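Local coordinates for dioxygenase (Pseudomonas brassicacearum, PDB 5V2D), which probably cleaves the central double bond of lignin-derived stilbenes with molecular oxygen, using an iron centre held by four histidines, at residues A[203-214]-A[227-238]; A[80-88]-A[138-146]. One frame throughout, in Å; residues are numbered along the deposited sequence.

How the contacts relate
Contact 2 comes first along the chain and is complete before contact 1 begins. Its segments bring together two different antiparallel sheets: 80-88 leads into strand 85-93 of one, 138-146 into the edge strand 143-147 of another. Contact 1 lies within a single sheet, joining strands 212-218 and 224-231 and the loops at their ends. The centres are about 22 Å apart, the nearest atoms about 7 Å, without touching. Such sheets are the blades of the beta-propeller expected for this family, with the iron on H188, H239, H304 and H495. Each contact has one end near the metal: the side chain of F81 is about 7 Å from the iron, that of M237 about 9 Å.

Contact 1: residues A[203-214]-A[227-238]; sequences YEAKGDGTPDLV and EIWFQAPYAAMV
W229 lies alongside V214, whose CG1 sits over the five-membered ring, 3.4 Å from its centroid, while CG2 touches the six-membered part. W229 NE1 donates to E227 OE2 at 2.8 Å, back along its own strand. F230 pairs with L213 through two backbone bonds, and L213 CB lies 3.9 Å from the centroid of the phenyl ring, over its face. That ring stands between the backbone N and carbonyl carbon of F230 (chi1 62°), which brings its CE1-CZ side to L213 CD1. Q231 runs side by side with D212, and NE2 donates to OD2 at 2.8 Å from above the carboxylate plane, the two flat groups being turned 81° apart. A water also donates to D212 OD2 and bridges it to F230 O. A232 N bonds P211 O, and A235 CB fits against G209 O (3.3 Å) and T210 O. M237 and V238 carry their backbone across one face of the Y203 ring, with V238 N 3.5 Å above its centre; the Y203 hydroxyl bonds E156 and R124. Strands 212-218 and 224-231 form an antiparallel beta hairpin, the outer two strands of a propeller blade, and the chain beyond 231 turns in toward the iron.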
loop_
_atom_site.group_PDB
_atom_site.type_symbol
_atom_site.label_atom_id
_atom_site.label_comp_id
_atom_site.label_asym_id
_atom_site.label_seq_id
_atom_site.Cartn_x
_atom_site.Cartn_y
_atom_site.Cartn_z
ATOM N N TYR A 203 1.518 -7.506 13.260
ATOM C CA TYR A 203 0.932 -6.907 14.455
ATOM C C TYR A 203 -0.433 -7.593 14.699
ATOM O O TYR A 203 -0.952 -8.304 13.823
ATOM C CB TYR A 203 0.843 -5.377 14.424
ATOM C CG TYR A 203 -0.262 -4.839 13.539
ATOM C CD1 TYR A 203 -0.052 -4.686 12.157
ATOM C CD2 TYR A 203 -1.461 -4.486 14.069
ATOM C CE1 TYR A 203 -1.021 -4.198 11.333
ATOM C CE2 TYR A 203 -2.504 -3.996 13.266
ATOM C CZ TYR A 203 -2.294 -3.845 11.916
ATOM O OH TYR A 203 -3.322 -3.319 11.136
ATOM N N GLU A 204 -0.996 -7.399 15.890
ATOM C CA GLU A 204 -2.077 -8.242 16.388
ATOM C C GLU A 204 -1.761 -9.703 16.150
ATOM O O GLU A 204 -2.564 -10.526 15.654
ATOM C CB GLU A 204 -3.424 -7.828 15.767
ATOM C CG GLU A 204 -3.915 -6.455 16.302
ATOM C CD GLU A 204 -5.304 -6.123 15.759
ATOM O OE1 GLU A 204 -6.311 -6.796 16.111
ATOM O OE2 GLU A 204 -5.382 -5.166 14.943
ATOM N N ALA A 205 -0.536 -10.046 16.485
ATOM C CA ALA A 205 0.072 -11.279 15.992
ATOM C C ALA A 205 -0.469 -12.526 16.676
ATOM O O ALA A 205 -0.220 -13.650 16.178
ATOM C CB ALA A 205 1.551 -11.218 16.146
ATOM N N LYS A 206 -1.174 -12.359 17.806
ATOM C CA LYS A 206 -1.868 -13.512 18.413
ATOM C C LYS A 206 -3.354 -13.373 18.436
ATOM O O LYS A 206 -4.007 -14.046 19.239
ATOM C CB LYS A 206 -1.343 -13.705 19.850
ATOM C CG LYS A 206 0.115 -14.059 19.839
ATOM C CD LYS A 206 0.592 -14.400 21.242
ATOM C CE LYS A 206 1.995 -14.997 21.133
ATOM N NZ LYS A 206 2.557 -15.133 22.495
ATOM N N GLY A 207 -3.927 -12.589 17.531
ATOM C CA GLY A 207 -5.400 -12.439 17.498
ATOM C C GLY A 207 -5.837 -11.037 17.754
ATOM O O GLY A 207 -5.023 -10.105 18.007
ATOM N N ASP A 208 -7.150 -10.841 17.641
ATOM C CA ASP A 208 -7.745 -9.498 17.697
ATOM C C ASP A 208 -7.354 -8.762 18.929
ATOM O O ASP A 208 -7.508 -9.280 20.018
ATOM C CB ASP A 208 -9.284 -9.542 17.708
ATOM C CG ASP A 208 -9.888 -9.966 16.387
ATOM O OD1 ASP A 208 -9.283 -9.649 15.324
ATOM O OD2 ASP A 208 -11.014 -10.566 16.417
ATOM N N GLY A 209 -6.861 -7.551 18.787
ATOM C CA GLY A 209 -6.596 -6.748 19.981
ATOM C C GLY A 209 -5.344 -7.116 20.728
ATOM O O GLY A 209 -5.043 -6.460 21.695
ATOM N N THR A 210 -4.588 -8.119 20.295
ATOM C CA THR A 210 -3.362 -8.452 20.995
ATOM C C THR A 210 -2.228 -7.432 20.740
ATOM O O THR A 210 -2.094 -6.907 19.646
ATOM C CB THR A 210 -2.874 -9.892 20.698
ATOM O OG1 THR A 210 -2.677 -10.106 19.270
ATOM C CG2 THR A 210 -3.878 -10.891 21.199
ATOM N N PRO A 211 -1.390 -7.183 21.753
ATOM C CA PRO A 211 -0.273 -6.287 21.630
ATOM C C PRO A 211 1.001 -6.924 21.047
ATOM O O PRO A 211 2.031 -6.229 20.962
ATOM C CB PRO A 211 0.016 -5.896 23.101
ATOM C CG PRO A 211 -0.341 -7.138 23.867
ATOM C CD PRO A 211 -1.553 -7.696 23.156
ATOM N N ASP A 212 0.938 -8.191 20.644
ATOM C CA ASP A 212 2.108 -8.878 20.160
ATOM C C ASP A 212 2.534 -8.343 18.777
ATOM O O ASP A 212 1.682 -8.131 17.885
ATOM C CB ASP A 212 1.834 -10.352 20.038
ATOM C CG ASP A 212 1.402 -10.957 21.394
ATOM O OD1 ASP A 212 0.193 -10.846 21.693
ATOM O OD2 ASP A 212 2.288 -11.382 22.187
ATOM N N LEU A 213 3.850 -8.177 18.636
ATOM C CA LEU A 213 4.515 -7.742 17.415
ATOM C C LEU A 213 5.578 -8.740 17.115
ATOM O O LEU A 213 6.234 -9.245 18.025
ATOM C CB LEU A 213 5.194 -6.414 17.651
ATOM C CG LEU A 213 4.257 -5.261 17.975
ATOM C CD1 LEU A 213 5.052 -3.977 18.116
ATOM C CD2 LEU A 213 3.270 -5.020 16.867
ATOM N N VAL A 214 5.812 -9.050 15.849
ATOM C CA VAL A 214 6.876 -9.988 15.486
ATOM C C VAL A 214 7.595 -9.506 14.262
ATOM O O VAL A 214 6.892 -9.150 13.281
ATOM C CB VAL A 214 6.349 -11.377 15.024
ATOM C CG1 VAL A 214 7.411 -12.445 15.119
ATOM C CG2 VAL A 214 5.039 -11.724 15.576
ATOM N N GLU A 227 13.272 -14.703 13.802
ATOM C CA GLU A 227 12.056 -14.081 14.227
ATOM C C GLU A 227 12.266 -13.427 15.574
ATOM O O GLU A 227 13.145 -13.832 16.338
ATOM C CB GLU A 227 10.927 -15.085 14.256
ATOM C CG GLU A 227 11.084 -16.252 15.224
ATOM C CD GLU A 227 9.950 -17.258 15.062
ATOM O OE1 GLU A 227 10.272 -18.420 15.147
ATOM O OE2 GLU A 227 8.783 -16.900 14.791
ATOM N N ILE A 228 11.576 -12.329 15.845
ATOM C CA ILE A 228 11.688 -11.624 17.109
ATOM C C ILE A 228 10.282 -11.298 17.537
ATOM O O ILE A 228 9.610 -10.434 16.906
ATOM C CB ILE A 228 12.482 -10.298 16.985
ATOM C CG1 ILE A 228 13.801 -10.460 16.242
ATOM C CG2 ILE A 228 12.675 -9.653 18.367
ATOM C CD1 ILE A 228 14.536 -9.146 16.050
ATOM N N TRP A 229 9.812 -11.985 18.579
ATOM C CA TRP A 229 8.483 -11.732 19.152
ATOM C C TRP A 229 8.635 -10.792 20.326
ATOM O O TRP A 229 9.498 -11.006 21.156
ATOM C CB TRP A 229 7.866 -13.029 19.681
ATOM C CG TRP A 229 7.495 -13.971 18.568
ATOM C CD1 TRP A 229 8.347 -14.739 17.833
ATOM C CD2 TRP A 229 6.167 -14.247 18.075
ATOM N NE1 TRP A 229 7.653 -15.458 16.909
ATOM C CE2 TRP A 229 6.303 -15.222 17.062
ATOM C CE3 TRP A 229 4.898 -13.796 18.422
ATOM C CZ2 TRP A 229 5.222 -15.713 16.336
ATOM C CZ3 TRP A 229 3.813 -14.307 17.728
ATOM C CH2 TRP A 229 3.976 -15.259 16.686
ATOM N N PHE A 230 7.802 -9.767 20.413
ATOM C CA PHE A 230 7.806 -8.896 21.576
ATOM C C PHE A 230 6.432 -8.284 21.718
ATOM O O PHE A 230 5.514 -8.699 20.994
ATOM C CB PHE A 230 8.913 -7.851 21.449
ATOM C CG PHE A 230 8.802 -6.898 20.258
ATOM C CD1 PHE A 230 8.423 -5.584 20.459
ATOM C CD2 PHE A 230 9.180 -7.311 18.978
ATOM C CE1 PHE A 230 8.388 -4.661 19.397
ATOM C CE2 PHE A 230 9.089 -6.441 17.897
ATOM C CZ PHE A 230 8.705 -5.091 18.119
ATOM N N GLN A 231 6.252 -7.353 22.655
ATOM C CA GLN A 231 4.955 -6.785 22.874
ATOM C C GLN A 231 4.997 -5.282 22.907
ATOM O O GLN A 231 5.904 -4.651 23.478
ATOM C CB GLN A 231 4.380 -7.302 24.188
ATOM C CG GLN A 231 4.171 -8.808 24.165
ATOM C CD GLN A 231 3.053 -9.190 25.038
ATOM O OE1 GLN A 231 2.726 -8.490 26.005
ATOM N NE2 GLN A 231 2.428 -10.286 24.718
ATOM N N ALA A 232 3.995 -4.680 22.300
ATOM C CA ALA A 232 3.783 -3.257 22.394
ATOM C C ALA A 232 3.023 -2.978 23.686
ATOM O O ALA A 232 2.399 -3.887 24.245
ATOM C CB ALA A 232 2.932 -2.798 21.222
ATOM N N PRO A 233 2.989 -1.705 24.108
ATOM C CA PRO A 233 2.239 -1.342 25.314
ATOM C C PRO A 233 0.738 -1.331 25.074
ATOM O O PRO A 233 0.001 -1.300 26.028
ATOM C CB PRO A 233 2.787 0.041 25.679
ATOM C CG PRO A 233 3.300 0.607 24.375
ATOM C CD PRO A 233 3.846 -0.590 23.631
ATOM N N TYR A 234 0.269 -1.410 23.831
ATOM C CA TYR A 234 -1.138 -1.514 23.529
ATOM C C TYR A 234 -1.209 -1.982 22.051
ATOM O O TYR A 234 -0.205 -1.905 21.339
ATOM C CB TYR A 234 -1.842 -0.165 23.699
ATOM C CG TYR A 234 -1.116 1.007 23.045
ATOM C CD1 TYR A 234 -0.293 1.841 23.802
ATOM C CD2 TYR A 234 -1.277 1.304 21.723
ATOM C CE1 TYR A 234 0.401 2.903 23.232
ATOM C CE2 TYR A 234 -0.591 2.391 21.129
ATOM C CZ TYR A 234 0.237 3.207 21.875
ATOM O OH TYR A 234 0.921 4.280 21.293
ATOM N N ALA A 235 -2.355 -2.463 21.622
ATOM C CA ALA A 235 -2.576 -2.890 20.235
ATOM C C ALA A 235 -2.875 -1.687 19.368
ATOM O O ALA A 235 -3.860 -0.969 19.568
ATOM C CB ALA A 235 -3.702 -3.914 20.132
ATOM N N ALA A 236 -2.028 -1.487 18.347
ATOM C CA ALA A 236 -2.195 -0.399 17.436
ATOM C C ALA A 236 -1.847 -0.793 16.025
ATOM O O ALA A 236 -1.043 -1.740 15.808
ATOM C CB ALA A 236 -1.307 0.763 17.863
ATOM N N MET A 237 -2.327 0.014 15.080
ATOM C CA MET A 237 -2.025 -0.264 13.639
ATOM C C MET A 237 -0.527 -0.088 13.394
ATOM O O MET A 237 0.052 0.968 13.709
ATOM C CB MET A 237 -2.776 0.670 12.723
ATOM C CG MET A 237 -2.526 0.357 11.227
ATOM S SD MET A 237 -3.336 1.524 10.090
ATOM C CE MET A 237 -4.925 0.779 10.162
ATOM N N VAL A 238 0.091 -1.102 12.807
ATOM C CA VAL A 238 1.442 -0.975 12.254
ATOM C C VAL A 238 1.315 -1.327 10.775
ATOM O O VAL A 238 1.378 -2.550 10.367
ATOM C CB VAL A 238 2.455 -1.874 12.936
ATOM C CG1 VAL A 238 3.862 -1.543 12.440
ATOM C CG2 VAL A 238 2.442 -1.655 14.441
HETATM O O HOH W 1 4.863 -11.384 21.231
#

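Contact 2: residues A[80-88]-A[138-146]; sequences FFNGDGMVS and TTANTSVIP
N141 CG is turned between its own backbone N and carbonyl carbon (chi1 75°), and with chi2 at -10° this carries ND2 across to the 80-88 segment, where the carbonyls of F81 and G83 both accept from it. The bond from ND2 to F81 O is 2.8 Å and lies in the amide plane, nearly straight at 169°, but it meets the carbonyl from above its plane. G83 O, also 2.8 Å from ND2, is met on a lone pair in its carbonyl plane. The other end of the amide is held too: OD1 pairs with the T142 hydroxyl, OD1 to OG1 2.9 Å. T139 packs on 80-88 as well, its CB 3.6 Å from G83 O and its CG2 near N82 O, while a water joins T139 OG1 to N82 OD1. G85 N donates to T139 O (2.9 Å), and G85 CA lies 3.6 Å from N141 CB; the close approach of G85 to the carbonyls of T139 and A140 leaves little space for a CB. Farther along, V87 CG2 touches V144 CG1. A leucine in place of N141 would probably leave F81 O and G83 O without this shared donor, the T142 hydroxyl without OD1, and the 3-10 segment 80-82 less firmly tied to 138-146. K155 gives F81 O a second donor, and these buried bonds join the loops leading into the two strands, near the iron site.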
loop_
_atom_site.group_PDB
_atom_site.type_symbol
_atom_site.label_atom_id
_atom_site.label_comp_id
_atom_site.label_asym_id
_atom_site.label_seq_id
_atom_site.Cartn_x
_atom_site.Cartn_y
_atom_site.Cartn_z
ATOM N N PHE A 80 -13.037 1.819 0.840
ATOM C CA PHE A 80 -12.223 1.356 -0.307
ATOM C C PHE A 80 -11.288 0.246 0.070
ATOM O O PHE A 80 -11.131 -0.721 -0.685
ATOM C CB PHE A 80 -11.414 2.563 -0.841
ATOM C CG PHE A 80 -10.370 2.200 -1.863
ATOM C CD1 PHE A 80 -9.069 2.433 -1.601
ATOM C CD2 PHE A 80 -10.732 1.705 -3.059
ATOM C CE1 PHE A 80 -8.063 2.171 -2.552
ATOM C CE2 PHE A 80 -9.762 1.377 -4.005
ATOM C CZ PHE A 80 -8.420 1.634 -3.733
ATOM N N PHE A 81 -10.716 0.298 1.261
ATOM C CA PHE A 81 -9.756 -0.688 1.733
ATOM C C PHE A 81 -10.365 -2.104 1.927
ATOM O O PHE A 81 -9.643 -3.035 2.259
ATOM C CB PHE A 81 -9.101 -0.264 3.054
ATOM C CG PHE A 81 -8.249 0.947 2.995
ATOM C CD1 PHE A 81 -7.610 1.379 1.862
ATOM C CD2 PHE A 81 -7.879 1.571 4.211
ATOM C CE1 PHE A 81 -6.800 2.533 1.840
ATOM C CE2 PHE A 81 -7.013 2.682 4.236
ATOM C CZ PHE A 81 -6.505 3.191 3.032
ATOM N N ASN A 82 -11.670 -2.242 1.771
ATOM C CA ASN A 82 -12.327 -3.525 2.053
ATOM C C ASN A 82 -12.670 -4.375 0.807
ATOM O O ASN A 82 -13.244 -5.435 0.921
ATOM C CB ASN A 82 -13.584 -3.306 2.865
ATOM C CG ASN A 82 -13.911 -4.481 3.801
ATOM O OD1 ASN A 82 -13.040 -5.399 4.068
ATOM N ND2 ASN A 82 -15.115 -4.431 4.350
ATOM N N GLY A 83 -12.266 -3.938 -0.367
ATOM C CA GLY A 83 -12.692 -4.592 -1.600
ATOM C C GLY A 83 -11.821 -5.820 -1.916
ATOM O O GLY A 83 -10.623 -5.821 -1.616
ATOM N N ASP A 84 -12.432 -6.822 -2.497
ATOM C CA ASP A 84 -11.712 -8.053 -2.940
ATOM C C ASP A 84 -10.478 -7.668 -3.769
ATOM O O ASP A 84 -10.572 -6.838 -4.673
ATOM C CB ASP A 84 -12.634 -8.925 -3.737
ATOM C CG ASP A 84 -13.869 -9.317 -2.916
ATOM O OD1 ASP A 84 -13.740 -10.212 -2.059
ATOM O OD2 ASP A 84 -14.927 -8.733 -3.177
ATOM N N GLY A 85 -9.353 -8.312 -3.489
ATOM C CA GLY A 85 -8.131 -8.041 -4.242
ATOM C C GLY A 85 -8.150 -8.512 -5.681
ATOM O O GLY A 85 -8.414 -9.685 -5.930
ATOM N N MET A 86 -7.910 -7.575 -6.597
ATOM C CA MET A 86 -7.813 -7.794 -8.017
ATOM C C MET A 86 -6.409 -7.451 -8.488
ATOM O O MET A 86 -6.013 -6.245 -8.397
ATOM C CB MET A 86 -8.844 -6.904 -8.715
ATOM C CG MET A 86 -8.862 -7.020 -10.219
ATOM S SD MET A 86 -9.642 -8.517 -10.828
ATOM C CE MET A 86 -11.341 -7.906 -10.878
ATOM N N VAL A 87 -5.653 -8.452 -8.951
ATOM C CA VAL A 87 -4.269 -8.251 -9.298
ATOM C C VAL A 87 -4.154 -8.069 -10.794
ATOM O O VAL A 87 -4.731 -8.842 -11.563
ATOM C CB VAL A 87 -3.418 -9.462 -8.838
ATOM C CG1 VAL A 87 -1.989 -9.347 -9.283
ATOM C CG2 VAL A 87 -3.504 -9.636 -7.346
ATOM N N SER A 88 -3.372 -7.055 -11.177
ATOM C CA SER A 88 -3.048 -6.832 -12.611
ATOM C C SER A 88 -1.564 -7.104 -12.777
ATOM O O SER A 88 -0.755 -6.762 -11.906
ATOM C CB SER A 88 -3.358 -5.398 -12.979
ATOM O OG SER A 88 -4.791 -5.213 -13.062
ATOM N N THR A 138 -9.981 -12.341 5.023
ATOM C CA THR A 138 -9.072 -11.545 4.213
ATOM C C THR A 138 -9.529 -11.382 2.778
ATOM O O THR A 138 -10.119 -12.267 2.203
ATOM C CB THR A 138 -7.601 -12.045 4.259
ATOM O OG1 THR A 138 -6.756 -10.949 3.913
ATOM C CG2 THR A 138 -7.358 -13.178 3.324
ATOM N N THR A 139 -9.188 -10.227 2.214
ATOM C CA THR A 139 -9.333 -9.955 0.775
ATOM C C THR A 139 -8.037 -9.880 -0.019
ATOM O O THR A 139 -8.088 -9.703 -1.217
ATOM C CB THR A 139 -10.029 -8.564 0.600
ATOM O OG1 THR A 139 -9.289 -7.591 1.365
ATOM C CG2 THR A 139 -11.474 -8.656 1.073
ATOM N N ALA A 140 -6.866 -10.007 0.626
ATOM C CA ALA A 140 -5.569 -10.077 -0.031
ATOM C C ALA A 140 -5.423 -8.914 -1.027
ATOM O O ALA A 140 -5.006 -9.159 -2.145
ATOM C CB ALA A 140 -5.420 -11.413 -0.726
ATOM N N ASN A 141 -5.775 -7.697 -0.599
ATOM C CA ASN A 141 -6.013 -6.562 -1.493
ATOM C C ASN A 141 -5.042 -5.398 -1.467
ATOM O O ASN A 141 -5.332 -4.385 -2.114
ATOM C CB ASN A 141 -7.440 -6.076 -1.284
ATOM C CG ASN A 141 -7.628 -5.304 -0.025
ATOM O OD1 ASN A 141 -6.752 -5.258 0.816
ATOM N ND2 ASN A 141 -8.814 -4.669 0.106
ATOM N N THR A 142 -3.940 -5.515 -0.698
ATOM C CA THR A 142 -3.153 -4.333 -0.367
ATOM C C THR A 142 -1.835 -4.233 -1.070
ATOM O O THR A 142 -1.480 -3.138 -1.591
ATOM C CB THR A 142 -3.008 -4.200 1.161
ATOM O OG1 THR A 142 -4.312 -4.061 1.721
ATOM C CG2 THR A 142 -2.226 -2.984 1.556
ATOM N N SER A 143 -1.070 -5.328 -1.127
ATOM C CA SER A 143 0.184 -5.317 -1.865
ATOM C C SER A 143 0.426 -6.607 -2.559
ATOM O O SER A 143 -0.182 -7.625 -2.281
ATOM C CB SER A 143 1.401 -5.140 -0.917
ATOM O OG SER A 143 1.338 -3.905 -0.222
ATOM N N VAL A 144 1.412 -6.580 -3.462
ATOM C CA VAL A 144 1.898 -7.766 -4.132
ATOM C C VAL A 144 3.401 -7.747 -4.116
ATOM O O VAL A 144 4.013 -6.682 -4.202
ATOM C CB VAL A 144 1.333 -7.898 -5.570
ATOM C CG1 VAL A 144 -0.108 -8.353 -5.573
ATOM C CG2 VAL A 144 1.436 -6.578 -6.341
ATOM N N ILE A 145 4.026 -8.915 -3.976
ATOM C CA ILE A 145 5.487 -9.011 -4.052
ATOM C C ILE A 145 5.884 -10.390 -4.522
ATOM O O ILE A 145 5.248 -11.360 -4.141
ATOM C CB ILE A 145 6.131 -8.691 -2.685
ATOM C CG1 ILE A 145 7.555 -8.279 -2.859
ATOM C CG2 ILE A 145 6.045 -9.871 -1.693
ATOM C CD1 ILE A 145 8.193 -7.764 -1.601
ATOM N N PRO A 146 6.910 -10.497 -5.389
ATOM C CA PRO A 146 7.410 -11.839 -5.749
ATOM C C PRO A 146 8.226 -12.432 -4.618
ATOM O O PRO A 146 9.016 -11.755 -4.007
ATOM C CB PRO A 146 8.375 -11.583 -6.966
ATOM C CG PRO A 146 8.125 -10.202 -7.356
ATOM C CD PRO A 146 7.664 -9.472 -6.101
HETATM O O HOH W 2 -10.546 -6.359 3.378
#